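Side-chain contacts in methylmalonyl-CoA carboxyltransferase 5S subunit (PDB 1RQB), which transfers a carboxyl group from the biotin of the 1.3S subunit to pyruvate, forming oxaloacetate at a cobalt-containing active site: residues E29-D34 with D291-I296; T251-M256 with D284-I289; A41-M46 with K301-K306. One frame throughout, in Å; residues are numbered along the deposited sequence.

How the contacts relate
From the N terminus, the end of strand 23-29 and the start of helix 31-39 (29-34) form the first half of contact 1; the loop that follows (41-46) starts contact 3. The chain goes round most of the barrel before strand 248-251 delivers 251-256, and contact 2 closes a short loop of 27 intervening residues onto helix 283-296. The end of that same helix closes contact 1, and 301-306 beyond it closes contact 3. Contact 2 falls within the spans of both others, while contacts 1 and 3 cross. Together they tie strand 23-29, helix 31-39 and the loop after it to the loop after strand 248-251, helix 283-296 and the segment beyond; Met44 touches both Phe293 and Met256.

Contact 1 of 3, residues E29-D34 with D291-I296; sequences ELVLRD and DHFKAI. With CO (cobalt (II) ion), chain B.
Both faces of the Phe293 ring are covered: Val31 CG2 sits over the centre of one, 3.7 Å from the ring centroid and only 9° off the normal, a well-centred CH-pi contact. CD2 of His292, its neighbour on the helix, lies over the centre of the opposite face, while the His292 ring presents its own edge to Phe293 CD1. Leu32 crosses the phenylalanine side chain at about a right angle, with CD2 oblique to the ring and 4.1 Å from Phe293 CZ. Val31 reaches the ring because CG2 stands opposite the backbone N, pointing out of the first turn toward helix 283-296; its CG1 only grazes CE1. Helix 283-296 packs here against the start of helix 31-39, just beyond strand 23-29 of the TIM barrel. Glu29, at the end of that strand, fixes the start of helix 31-39: its OE2 accepts from Val31 N at 3.0 Å through the anti lone pair, a capping bond, and also from Ile253 N. At the far end of the segment, Asp34 OD1 binds the cobalt ion at 2.0 Å, alongside His226, His228 and the N6-carboxylated Lys195, and its OD2 accepts from a cobalt-bound water at 2.6 Å. Arg33, of the substrate site, lays a guanidinium face against Asp34 OD2, an attraction of charges without a directed N-H, and makes a salt bridge with Glu65.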
ATOM      1  N   GLU A  29      -9.229  14.913   4.209  1.00  9.28           N
ATOM      2  CA  GLU A  29      -7.768  14.834   4.062  1.00 10.47           C
ATOM      3  C   GLU A  29      -7.110  14.837   5.444  1.00  9.85           C
ATOM      4  O   GLU A  29      -7.444  15.658   6.298  1.00  8.93           O
ATOM      5  CB  GLU A  29      -7.263  16.008   3.217  1.00 11.28           C
ATOM      6  CG  GLU A  29      -5.740  16.038   2.994  1.00 10.86           C
ATOM      7  CD  GLU A  29      -5.188  14.768   2.348  1.00 10.58           C
ATOM      8  OE1 GLU A  29      -5.650  14.349   1.250  1.00 13.70           O
ATOM      9  OE2 GLU A  29      -4.272  14.187   2.947  1.00  9.97           O
ATOM     10  N   LEU A  30      -6.133  13.946   5.638  1.00  8.34           N
ATOM     11  CA  LEU A  30      -5.485  13.774   6.945  1.00 10.43           C
ATOM     12  C   LEU A  30      -4.012  14.190   6.949  1.00 11.78           C
ATOM     13  O   LEU A  30      -3.348  14.057   7.977  1.00 10.85           O
ATOM     14  CB  LEU A  30      -5.540  12.296   7.335  1.00  9.96           C
ATOM     15  CG  LEU A  30      -6.920  11.637   7.389  1.00 12.96           C
ATOM     16  CD1 LEU A  30      -6.755  10.108   7.484  1.00  8.90           C
ATOM     17  CD2 LEU A  30      -7.673  12.167   8.608  1.00 10.28           C
ATOM     18  N   VAL A  31      -3.494  14.704   5.842  1.00  8.32           N
ATOM     19  CA  VAL A  31      -2.058  15.014   5.768  1.00 11.54           C
ATOM     20  C   VAL A  31      -1.578  15.992   6.843  1.00 12.60           C
ATOM     21  O   VAL A  31      -0.440  15.881   7.301  1.00 11.94           O
ATOM     22  CB  VAL A  31      -1.640  15.564   4.361  1.00 14.35           C
ATOM     23  CG1 VAL A  31      -2.251  16.947   4.120  1.00 12.75           C
ATOM     24  CG2 VAL A  31      -0.103  15.638   4.261  1.00 14.22           C
ATOM     25  N   LEU A  32      -2.420  16.928   7.271  1.00 10.93           N
ATOM     26  CA  LEU A  32      -1.977  17.939   8.242  1.00 11.02           C
ATOM     27  C   LEU A  32      -2.057  17.461   9.694  1.00 14.20           C
ATOM     28  O   LEU A  32      -1.619  18.174  10.596  1.00 14.33           O
ATOM     29  CB  LEU A  32      -2.782  19.226   8.081  1.00 10.00           C
ATOM     30  CG  LEU A  32      -2.714  19.853   6.683  1.00 11.52           C
ATOM     31  CD1 LEU A  32      -3.581  21.104   6.671  1.00 13.96           C
ATOM     32  CD2 LEU A  32      -1.266  20.191   6.292  1.00 11.73           C
ATOM     33  N   ARG A  33      -2.601  16.277   9.942  1.00 10.22           N
ATOM     34  CA  ARG A  33      -2.663  15.823  11.339  1.00 11.35           C
ATOM     35  C   ARG A  33      -2.298  14.342  11.461  1.00 11.54           C
ATOM     36  O   ARG A  33      -1.164  14.001  11.796  1.00 12.78           O
ATOM     37  CB  ARG A  33      -4.060  16.091  11.936  1.00 11.34           C
ATOM     38  CG  ARG A  33      -4.135  16.014  13.481  1.00 10.46           C
ATOM     39  CD  ARG A  33      -3.938  14.620  14.053  1.00 13.11           C
ATOM     40  NE  ARG A  33      -5.048  13.734  13.696  1.00 13.47           N
ATOM     41  CZ  ARG A  33      -5.297  12.573  14.291  1.00 13.75           C
ATOM     42  NH1 ARG A  33      -4.507  12.148  15.272  1.00 12.44           N
ATOM     43  NH2 ARG A  33      -6.345  11.843  13.913  1.00  9.89           N
ATOM     44  N   ASP A  34      -3.234  13.453  11.151  1.00  8.53           N
ATOM     45  CA  ASP A  34      -2.997  12.020  11.382  1.00  9.78           C
ATOM     46  C   ASP A  34      -1.887  11.438  10.500  1.00  8.24           C
ATOM     47  O   ASP A  34      -1.174  10.533  10.934  1.00  8.11           O
ATOM     48  CB  ASP A  34      -4.297  11.223  11.192  1.00 10.92           C
ATOM     49  CG  ASP A  34      -4.351   9.973  12.068  1.00 10.17           C
ATOM     50  OD1 ASP A  34      -5.195   9.102  11.799  1.00 11.71           O
ATOM     51  OD2 ASP A  34      -3.559   9.867  13.035  1.00 11.33           O
ATOM     52  N   ASP A 291       3.151  16.670  -4.652  1.00 10.69           N
ATOM     53  CA  ASP A 291       4.525  17.089  -4.961  1.00 12.44           C
ATOM     54  C   ASP A 291       5.102  17.915  -3.811  1.00 12.33           C
ATOM     55  O   ASP A 291       6.287  17.825  -3.491  1.00 12.16           O
ATOM     56  CB  ASP A 291       4.549  17.890  -6.270  1.00 14.39           C
ATOM     57  CG  ASP A 291       4.438  16.990  -7.500  1.00 27.92           C
ATOM     58  OD1 ASP A 291       4.400  15.751  -7.322  1.00 24.40           O
ATOM     59  OD2 ASP A 291       4.399  17.513  -8.636  1.00 29.74           O
ATOM     60  N   HIS A 292       4.256  18.708  -3.179  1.00 11.80           N
ATOM     61  CA  HIS A 292       4.724  19.527  -2.053  1.00 12.63           C
ATOM     62  C   HIS A 292       5.276  18.630  -0.944  1.00 14.74           C
ATOM     63  O   HIS A 292       6.392  18.828  -0.465  1.00 15.71           O
ATOM     64  CB  HIS A 292       3.571  20.339  -1.473  1.00 11.86           C
ATOM     65  CG  HIS A 292       3.962  21.133  -0.269  1.00 15.50           C
ATOM     66  ND1 HIS A 292       4.542  22.380  -0.361  1.00 20.73           N
ATOM     67  CD2 HIS A 292       3.932  20.828   1.050  1.00 17.78           C
ATOM     68  CE1 HIS A 292       4.855  22.809   0.850  1.00 19.45           C
ATOM     69  NE2 HIS A 292       4.498  21.885   1.723  1.00 18.85           N
ATOM     70  N   PHE A 293       4.492  17.641  -0.528  1.00 11.73           N
ATOM     71  CA  PHE A 293       4.941  16.790   0.583  1.00 12.83           C
ATOM     72  C   PHE A 293       6.007  15.785   0.145  1.00 12.52           C
ATOM     73  O   PHE A 293       6.803  15.335   0.967  1.00 13.99           O
ATOM     74  CB  PHE A 293       3.752  16.109   1.255  1.00 13.18           C
ATOM     75  CG  PHE A 293       2.930  17.061   2.084  1.00 14.85           C
ATOM     76  CD1 PHE A 293       1.743  17.585   1.596  1.00 11.48           C
ATOM     77  CD2 PHE A 293       3.419  17.528   3.307  1.00 13.04           C
ATOM     78  CE1 PHE A 293       1.043  18.577   2.307  1.00 14.83           C
ATOM     79  CE2 PHE A 293       2.736  18.520   4.028  1.00 15.13           C
ATOM     80  CZ  PHE A 293       1.546  19.048   3.525  1.00 11.03           C
ATOM     81  N   LYS A 294       6.047  15.441  -1.133  1.00 12.88           N
ATOM     82  CA  LYS A 294       7.064  14.488  -1.601  1.00 12.87           C
ATOM     83  C   LYS A 294       8.454  15.100  -1.407  1.00 15.46           C
ATOM     84  O   LYS A 294       9.414  14.407  -1.074  1.00 16.53           O
ATOM     85  CB  LYS A 294       6.854  14.155  -3.081  1.00 12.02           C
ATOM     86  CG  LYS A 294       7.896  13.168  -3.594  1.00 23.86           C
ATOM     87  CD  LYS A 294       7.707  12.813  -5.060  1.00 30.65           C
ATOM     88  CE  LYS A 294       8.785  11.823  -5.504  1.00 37.62           C
ATOM     89  NZ  LYS A 294       8.904  10.629  -4.596  1.00 36.81           N
ATOM     90  N   ALA A 295       8.546  16.408  -1.598  1.00 13.60           N
ATOM     91  CA  ALA A 295       9.823  17.125  -1.467  1.00 14.81           C
ATOM     92  C   ALA A 295      10.201  17.318   0.004  1.00 17.86           C
ATOM     93  O   ALA A 295      11.380  17.410   0.344  1.00 22.30           O
ATOM     94  CB  ALA A 295       9.714  18.491  -2.163  1.00 19.08           C
ATOM     95  N   ILE A 296       9.212  17.344   0.885  1.00 18.27           N
ATOM     96  CA  ILE A 296       9.463  17.597   2.312  1.00 18.84           C
ATOM     97  C   ILE A 296       9.680  16.318   3.125  1.00 18.87           C
ATOM     98  O   ILE A 296      10.463  16.312   4.074  1.00 15.08           O
ATOM     99  CB  ILE A 296       8.266  18.389   2.905  1.00 23.98           C
ATOM    100  CG1 ILE A 296       8.421  19.864   2.543  1.00 26.25           C
ATOM    101  CG2 ILE A 296       8.131  18.152   4.417  1.00 26.56           C
ATOM    102  CD1 ILE A 296       7.226  20.693   2.886  1.00 36.54           C
TER
HETATM  103 CO    CO B 529      -6.113   7.697  12.920  1.00 12.04          CO
HETATM  104  O   HOH W   1      -4.420   7.846  14.416  1.00 11.42           O

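Contact 2 of 3, residues T251-M256 with D284-I289; sequences TAISSM and DRLHKI
Apolar contacts carry this pairing, and Ile253 is at the middle of them. Its CG1 lies 3.8 Å from Ile289 CG2, with CD1 of the same side chain 4.1 Å from that methyl, so the ethyl arm runs across the branched side of Ile289. Two torsions aim the arm: CG1 of Ile253 is turned away from its own backbone N (chi1 -156°), and CG2 of Ile289 likewise stands opposite its N, which brings the two branches together. The end of the arm goes on to Leu286, where Ile253 CD1 and Leu286 CD2 are 4.2 Å apart. The same CD1 also touches the helix backbone, resting 3.6 Å from Leu286 O. Cutting Ile253 back to an alanine would probably take from Ile289 CG2 and Leu286 CD2 their contact with the loop and open a gap between loop and helix.

No hydrogen bond joins the two segments, and the polar groups are used locally or further out. Met256 N donates to Ile253 O at 2.8 Å, folding 253-256 into a turn. Ser254 OG is held by Glu266, while Ser255 OG bonds to Arg290 O, the residue next after Ile289. On the helix itself, Arg285 pairs with Asp55, and Ile289 packs on Ile56 of helix 53-58.

A loop that leaves the C-terminal end of a barrel strand, as 251-256 leaves strand 248-251, and sets an apolar side chain against an outer helix such as 283-296 is usual in a TIM barrel, here that of the pyruvate carboxyltransferase family.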
ATOM      1  N   THR A 251      -8.591   9.894   4.013  1.00  7.48           N
ATOM      2  CA  THR A 251      -7.414   9.435   3.263  1.00 11.99           C
ATOM      3  C   THR A 251      -6.274  10.441   3.447  1.00  9.51           C
ATOM      4  O   THR A 251      -6.466  11.537   3.972  1.00  8.66           O
ATOM      5  CB  THR A 251      -7.725   9.312   1.741  1.00 14.04           C
ATOM      6  OG1 THR A 251      -8.059  10.610   1.225  1.00 18.43           O
ATOM      7  CG2 THR A 251      -8.910   8.366   1.497  1.00 13.69           C
ATOM      8  N   ALA A 252      -5.088  10.054   2.996  1.00  7.75           N
ATOM      9  CA  ALA A 252      -3.909  10.930   3.096  1.00  9.05           C
ATOM     10  C   ALA A 252      -3.285  11.071   1.707  1.00 11.25           C
ATOM     11  O   ALA A 252      -3.191  10.089   0.971  1.00  8.09           O
ATOM     12  CB  ALA A 252      -2.874  10.321   4.066  1.00  8.65           C
ATOM     13  N   ILE A 253      -2.840  12.281   1.360  1.00  8.71           N
ATOM     14  CA  ILE A 253      -2.210  12.502   0.048  1.00  8.52           C
ATOM     15  C   ILE A 253      -1.161  11.408  -0.170  1.00  9.55           C
ATOM     16  O   ILE A 253      -0.438  11.030   0.751  1.00  9.86           O
ATOM     17  CB  ILE A 253      -1.628  13.939  -0.043  1.00 11.55           C
ATOM     18  CG1 ILE A 253      -1.516  14.372  -1.520  1.00  7.42           C
ATOM     19  CG2 ILE A 253      -0.297  14.015   0.685  1.00 11.56           C
ATOM     20  CD1 ILE A 253      -2.869  14.536  -2.217  1.00 11.32           C
ATOM     21  N   SER A 254      -1.059  10.915  -1.406  1.00  7.75           N
ATOM     22  CA  SER A 254      -0.236   9.741  -1.738  1.00  9.78           C
ATOM     23  C   SER A 254       1.229   9.809  -1.293  1.00 10.37           C
ATOM     24  O   SER A 254       1.798   8.769  -0.964  1.00 11.32           O
ATOM     25  CB  SER A 254      -0.340   9.411  -3.238  1.00 12.65           C
ATOM     26  OG  SER A 254       0.228  10.421  -4.044  1.00 18.21           O
ATOM     27  N   SER A 255       1.866  10.975  -1.263  1.00  8.20           N
ATOM     28  CA  SER A 255       3.278  11.029  -0.853  1.00 10.75           C
ATOM     29  C   SER A 255       3.434  10.888   0.665  1.00 10.84           C
ATOM     30  O   SER A 255       4.547  10.795   1.179  1.00  9.05           O
ATOM     31  CB  SER A 255       3.925  12.336  -1.330  1.00 12.29           C
ATOM     32  OG  SER A 255       3.087  13.450  -1.058  1.00 11.31           O
HETATM   33  N   MSE A 256       2.323  10.862   1.388  1.00  8.04           N
HETATM   34  CA  MSE A 256       2.328  10.728   2.854  1.00  8.63           C
HETATM   35  C   MSE A 256       1.300   9.665   3.245  1.00  9.44           C
HETATM   36  O   MSE A 256       0.502   9.897   4.152  1.00  9.48           O
HETATM   37  CB  MSE A 256       1.869  12.034   3.490  1.00  9.73           C
HETATM   38  CG  MSE A 256       2.684  13.235   3.129  1.00 16.95           C
HETATM   39 SE   MSE A 256       4.209  13.242   4.282  1.00 32.90          SE
HETATM   40  CE  MSE A 256       3.362  13.984   5.876  1.00 20.45           C
ATOM     41  N   ASP A 284      -5.737  18.251 -10.299  1.00 17.15           N
ATOM     42  CA  ASP A 284      -4.578  19.141 -10.453  1.00 19.80           C
ATOM     43  C   ASP A 284      -4.136  19.662  -9.083  1.00 16.53           C
ATOM     44  O   ASP A 284      -2.941  19.773  -8.814  1.00 16.56           O
ATOM     45  CB  ASP A 284      -4.898  20.339 -11.338  1.00 30.72           C
ATOM     46  CG  ASP A 284      -3.675  21.212 -11.577  1.00 42.38           C
ATOM     47  OD1 ASP A 284      -3.838  22.396 -11.946  1.00 47.91           O
ATOM     48  OD2 ASP A 284      -2.540  20.703 -11.397  1.00 45.52           O
ATOM     49  N   ARG A 285      -5.094  19.990  -8.217  1.00 14.75           N
ATOM     50  CA  ARG A 285      -4.740  20.475  -6.876  1.00 13.23           C
ATOM     51  C   ARG A 285      -4.082  19.336  -6.095  1.00 11.72           C
ATOM     52  O   ARG A 285      -3.096  19.543  -5.390  1.00 11.44           O
ATOM     53  CB  ARG A 285      -5.978  20.966  -6.108  1.00 12.88           C
ATOM     54  CG  ARG A 285      -6.629  22.239  -6.652  1.00 17.83           C
ATOM     55  CD  ARG A 285      -5.707  23.465  -6.554  1.00 16.62           C
ATOM     56  NE  ARG A 285      -6.430  24.654  -6.996  1.00 17.24           N
ATOM     57  CZ  ARG A 285      -6.101  25.906  -6.697  1.00 19.84           C
ATOM     58  NH1 ARG A 285      -5.043  26.174  -5.946  1.00 19.32           N
ATOM     59  NH2 ARG A 285      -6.862  26.902  -7.133  1.00 19.87           N
ATOM     60  N   LEU A 286      -4.626  18.132  -6.233  1.00 14.35           N
ATOM     61  CA  LEU A 286      -4.069  16.971  -5.524  1.00 14.69           C
ATOM     62  C   LEU A 286      -2.616  16.744  -5.952  1.00 10.68           C
ATOM     63  O   LEU A 286      -1.758  16.415  -5.134  1.00 10.51           O
ATOM     64  CB  LEU A 286      -4.897  15.709  -5.816  1.00 11.59           C
ATOM     65  CG  LEU A 286      -6.355  15.708  -5.349  1.00 14.00           C
ATOM     66  CD1 LEU A 286      -6.987  14.341  -5.613  1.00 14.35           C
ATOM     67  CD2 LEU A 286      -6.407  16.015  -3.858  1.00 12.11           C
ATOM     68  N   HIS A 287      -2.342  16.908  -7.241  1.00 12.44           N
ATOM     69  CA  HIS A 287      -0.983  16.705  -7.760  1.00 12.82           C
ATOM     70  C   HIS A 287      -0.020  17.706  -7.113  1.00 11.54           C
ATOM     71  O   HIS A 287       1.111  17.365  -6.770  1.00 10.13           O
ATOM     72  CB  HIS A 287      -0.985  16.887  -9.278  1.00 17.44           C
ATOM     73  CG  HIS A 287       0.354  16.679  -9.909  1.00 27.23           C
ATOM     74  ND1 HIS A 287       0.907  15.429 -10.082  1.00 33.95           N
ATOM     75  CD2 HIS A 287       1.263  17.562 -10.383  1.00 31.89           C
ATOM     76  CE1 HIS A 287       2.100  15.551 -10.637  1.00 35.27           C
ATOM     77  NE2 HIS A 287       2.340  16.835 -10.831  1.00 34.46           N
ATOM     78  N   LYS A 288      -0.472  18.945  -6.938  1.00 11.82           N
ATOM     79  CA  LYS A 288       0.376  19.980  -6.331  1.00 14.38           C
ATOM     80  C   LYS A 288       0.630  19.664  -4.854  1.00 14.30           C
ATOM     81  O   LYS A 288       1.732  19.866  -4.347  1.00 13.61           O
ATOM     82  CB  LYS A 288      -0.278  21.366  -6.435  1.00 15.98           C
ATOM     83  CG  LYS A 288      -0.501  21.857  -7.853  1.00 20.54           C
ATOM     84  CD  LYS A 288      -1.105  23.258  -7.826  1.00 26.83           C
ATOM     85  CE  LYS A 288      -1.441  23.758  -9.224  1.00 36.41           C
ATOM     86  NZ  LYS A 288      -0.281  23.682 -10.160  1.00 35.97           N
ATOM     87  N   ILE A 289      -0.393  19.190  -4.159  1.00 11.57           N
ATOM     88  CA  ILE A 289      -0.236  18.850  -2.738  1.00 10.13           C
ATOM     89  C   ILE A 289       0.729  17.670  -2.612  1.00  8.42           C
ATOM     90  O   ILE A 289       1.620  17.654  -1.765  1.00 11.34           O
ATOM     91  CB  ILE A 289      -1.607  18.477  -2.124  1.00 11.19           C
ATOM     92  CG1 ILE A 289      -2.550  19.678  -2.231  1.00  9.85           C
ATOM     93  CG2 ILE A 289      -1.446  18.048  -0.654  1.00  9.39           C
ATOM     94  CD1 ILE A 289      -4.030  19.316  -2.082  1.00  9.69           C
TER

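Contact 3 of 3, residues A41-M46 with K301-K306; sequences ATRMAM and KKFESK
Arg43 lays its aliphatic stem over the Phe303 ring: CG is above the centre of one face, 3.7 Å from the centroid and 14° off the normal, a CH-pi contact. Further along, NE comes to 3.6 Å from Phe303 CE2, which in turn lies over one face of the guanidinium, toward its rim. The planes of guanidinium and ring stand 42° apart, so the charged group leans over the ring and is not stacked on it. Ala41 adds a looser touch, its CB 4.4 Å from Phe303 CD2 and oblique to the ring.

A bend in the arginine chain (chi2 -59°) turns its end back over the loop, where NH1 donates to Ala41 O at 3.0 Å. That oxygen lies at the edge of the guanidinium and is met on a lone pair, within the carbonyl plane, with an N-H...O angle of 148°. The bond thus fixes how the flat group is rotated while Phe303 occupies one face. The loop after helix 31-39 of the TIM barrel is here joined to the segment that follows helix 283-296, on the surface of the chain. Phe78 makes a cation-pi contact with the same arginine.

In segment 301-306, Glu304 N bonds to Lys301 O at 3.2 Å, closing the 3-10 turn that carries Phe303. Glu304 reaches Arg297 in a salt bridge, and Tyr300 OH bonds to Ala45 N, a second tie between the two loops. Thr42 O is held by Ser74, and the Thr42 side chain packs on His36 and Gln37 of the substrate site.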
ATOM      1  N   ALA A  41       6.050  10.474  13.731  1.00 10.87           N
ATOM      2  CA  ALA A  41       5.949  10.814  15.158  1.00 13.31           C
ATOM      3  C   ALA A  41       5.422  12.229  15.408  1.00 14.03           C
ATOM      4  O   ALA A  41       5.864  12.891  16.346  1.00 14.68           O
ATOM      5  CB  ALA A  41       7.335  10.629  15.814  1.00 15.66           C
ATOM      6  N   THR A  42       4.497  12.702  14.574  1.00 14.01           N
ATOM      7  CA  THR A  42       3.860  14.014  14.763  1.00 12.59           C
ATOM      8  C   THR A  42       4.879  15.155  14.760  1.00 15.52           C
ATOM      9  O   THR A  42       4.597  16.230  15.288  1.00 13.08           O
ATOM     10  CB  THR A  42       3.117  14.084  16.136  1.00 16.36           C
ATOM     11  OG1 THR A  42       2.675  12.777  16.534  1.00 17.20           O
ATOM     12  CG2 THR A  42       1.914  14.997  16.037  1.00 15.86           C
ATOM     13  N   ARG A  43       6.029  14.972  14.118  1.00 13.88           N
ATOM     14  CA  ARG A  43       7.075  16.004  14.149  1.00 12.30           C
ATOM     15  C   ARG A  43       6.957  17.042  13.030  1.00 16.89           C
ATOM     16  O   ARG A  43       7.779  17.953  12.959  1.00 15.36           O
ATOM     17  CB  ARG A  43       8.455  15.356  14.062  1.00 14.48           C
ATOM     18  CG  ARG A  43       8.856  14.493  15.253  1.00 12.08           C
ATOM     19  CD  ARG A  43       8.836  15.306  16.536  1.00 15.20           C
ATOM     20  NE  ARG A  43       9.690  14.724  17.573  1.00 14.21           N
ATOM     21  CZ  ARG A  43       9.426  13.635  18.281  1.00 17.41           C
ATOM     22  NH1 ARG A  43       8.303  12.955  18.094  1.00 18.91           N
ATOM     23  NH2 ARG A  43      10.305  13.229  19.190  1.00 17.13           N
HETATM   24  N   MSE A  44       5.949  16.952  12.173  1.00 14.02           N
HETATM   25  CA  MSE A  44       5.848  17.896  11.050  1.00 17.23           C
HETATM   26  C   MSE A  44       5.818  19.352  11.524  1.00 17.74           C
HETATM   27  O   MSE A  44       4.956  19.750  12.304  1.00 17.17           O
HETATM   28  CB  MSE A  44       4.597  17.643  10.220  1.00 19.25           C
HETATM   29  CG  MSE A  44       4.460  18.655   9.116  1.00 22.26           C
HETATM   30 SE   MSE A  44       5.340  18.012   7.549  1.00 43.95          SE
HETATM   31  CE  MSE A  44       3.864  17.115   6.890  1.00 17.27           C
ATOM     32  N   ALA A  45       6.732  20.152  10.987  1.00 15.47           N
ATOM     33  CA  ALA A  45       6.825  21.576  11.346  1.00 15.27           C
ATOM     34  C   ALA A  45       5.833  22.385  10.509  1.00 17.22           C
ATOM     35  O   ALA A  45       5.628  22.114   9.327  1.00 15.14           O
ATOM     36  CB  ALA A  45       8.240  22.079  11.107  1.00 17.25           C
HETATM   37  N   MSE A  46       5.252  23.406  11.131  1.00 16.23           N
HETATM   38  CA  MSE A  46       4.270  24.268  10.459  1.00 21.04           C
HETATM   39  C   MSE A  46       4.878  24.861   9.186  1.00 20.09           C
HETATM   40  O   MSE A  46       4.203  24.975   8.165  1.00 17.75           O
HETATM   41  CB  MSE A  46       3.818  25.389  11.405  1.00 25.43           C
HETATM   42  CG  MSE A  46       2.709  26.244  10.825  1.00 29.22           C
HETATM   43 SE   MSE A  46       1.141  25.136  10.373  1.00 43.89          SE
HETATM   44  CE  MSE A  46      -0.237  26.476  10.670  1.00 28.57           C
ATOM     45  N   LYS A 301      13.234  11.553   7.739  1.00 12.86           N
ATOM     46  CA  LYS A 301      13.636  10.140   7.717  1.00 16.05           C
ATOM     47  C   LYS A 301      13.990   9.598   9.105  1.00 17.05           C
ATOM     48  O   LYS A 301      13.760   8.422   9.376  1.00 16.57           O
ATOM     49  CB  LYS A 301      14.822   9.921   6.778  1.00 20.20           C
ATOM     50  CG  LYS A 301      16.100  10.613   7.202  1.00 28.55           C
ATOM     51  CD  LYS A 301      17.232  10.252   6.251  1.00 37.96           C
ATOM     52  CE  LYS A 301      17.440   8.741   6.206  1.00 42.64           C
ATOM     53  NZ  LYS A 301      18.544   8.335   5.284  1.00 48.47           N
ATOM     54  N   LYS A 302      14.554  10.421   9.985  1.00 14.82           N
ATOM     55  CA  LYS A 302      14.946   9.929  11.315  1.00 16.85           C
ATOM     56  C   LYS A 302      13.727   9.527  12.149  1.00 16.53           C
ATOM     57  O   LYS A 302      13.878   8.901  13.197  1.00 15.67           O
ATOM     58  CB  LYS A 302      15.735  10.996  12.099  1.00 18.54           C
ATOM     59  CG  LYS A 302      17.071  11.448  11.494  1.00 18.07           C
ATOM     60  CD  LYS A 302      18.076  10.296  11.377  1.00 21.59           C
ATOM     61  CE  LYS A 302      19.429  10.804  10.859  1.00 24.92           C
ATOM     62  NZ  LYS A 302      20.465   9.731  10.879  1.00 27.55           N
ATOM     63  N   PHE A 303      12.517   9.884  11.723  1.00 16.92           N
ATOM     64  CA  PHE A 303      11.334   9.547  12.530  1.00 13.07           C
ATOM     65  C   PHE A 303      10.433   8.527  11.828  1.00 18.49           C
ATOM     66  O   PHE A 303       9.351   8.221  12.327  1.00 19.22           O
ATOM     67  CB  PHE A 303      10.497  10.807  12.823  1.00 14.91           C
ATOM     68  CG  PHE A 303      11.258  11.901  13.516  1.00 13.43           C
ATOM     69  CD1 PHE A 303      11.851  12.925  12.785  1.00 17.49           C
ATOM     70  CD2 PHE A 303      11.396  11.895  14.899  1.00 16.10           C
ATOM     71  CE1 PHE A 303      12.574  13.935  13.423  1.00 15.95           C
ATOM     72  CE2 PHE A 303      12.120  12.897  15.556  1.00 15.78           C
ATOM     73  CZ  PHE A 303      12.711  13.917  14.820  1.00 16.24           C
ATOM     74  N   GLU A 304      10.863   7.974  10.696  1.00 19.01           N
ATOM     75  CA  GLU A 304      10.033   7.024   9.938  1.00 21.50           C
ATOM     76  C   GLU A 304      10.035   5.626  10.560  1.00 27.86           C
ATOM     77  O   GLU A 304      10.941   5.259  11.306  1.00 23.95           O
ATOM     78  CB  GLU A 304      10.547   6.898   8.501  1.00 24.80           C
ATOM     79  CG  GLU A 304      10.479   8.152   7.659  1.00 30.81           C
ATOM     80  CD  GLU A 304       9.161   8.290   6.905  1.00 35.15           C
ATOM     81  OE1 GLU A 304       8.466   7.268   6.710  1.00 35.28           O
ATOM     82  OE2 GLU A 304       8.829   9.420   6.490  1.00 35.40           O
ATOM     83  N   SER A 305       9.002   4.847  10.212  1.00 28.17           N
ATOM     84  CA  SER A 305       8.837   3.453  10.654  1.00 31.38           C
ATOM     85  C   SER A 305       9.389   2.536   9.561  1.00 31.60           C
ATOM     86  O   SER A 305       9.552   2.960   8.418  1.00 29.35           O
ATOM     87  CB  SER A 305       7.363   3.124  10.887  1.00 36.34           C
ATOM     88  OG  SER A 305       6.894   3.734  12.073  1.00 47.24           O
ATOM     89  N   LYS A 306       9.622   1.267   9.888  1.00 33.38           N
ATOM     90  CA  LYS A 306      10.235   0.349   8.916  1.00 34.40           C
ATOM     91  C   LYS A 306       9.299  -0.763   8.431  1.00 33.69           C
ATOM     92  O   LYS A 306       9.754  -1.670   7.736  1.00 36.49           O
ATOM     93  CB  LYS A 306      11.491  -0.263   9.538  1.00 38.93           C
ATOM     94  CG  LYS A 306      12.561   0.777   9.867  1.00 46.84           C
ATOM     95  CD  LYS A 306      13.757   0.178  10.592  1.00 51.48           C
ATOM     96  CE  LYS A 306      13.372  -0.333  11.970  1.00 56.37           C
ATOM     97  NZ  LYS A 306      12.942   0.785  12.865  1.00 58.13           N
TER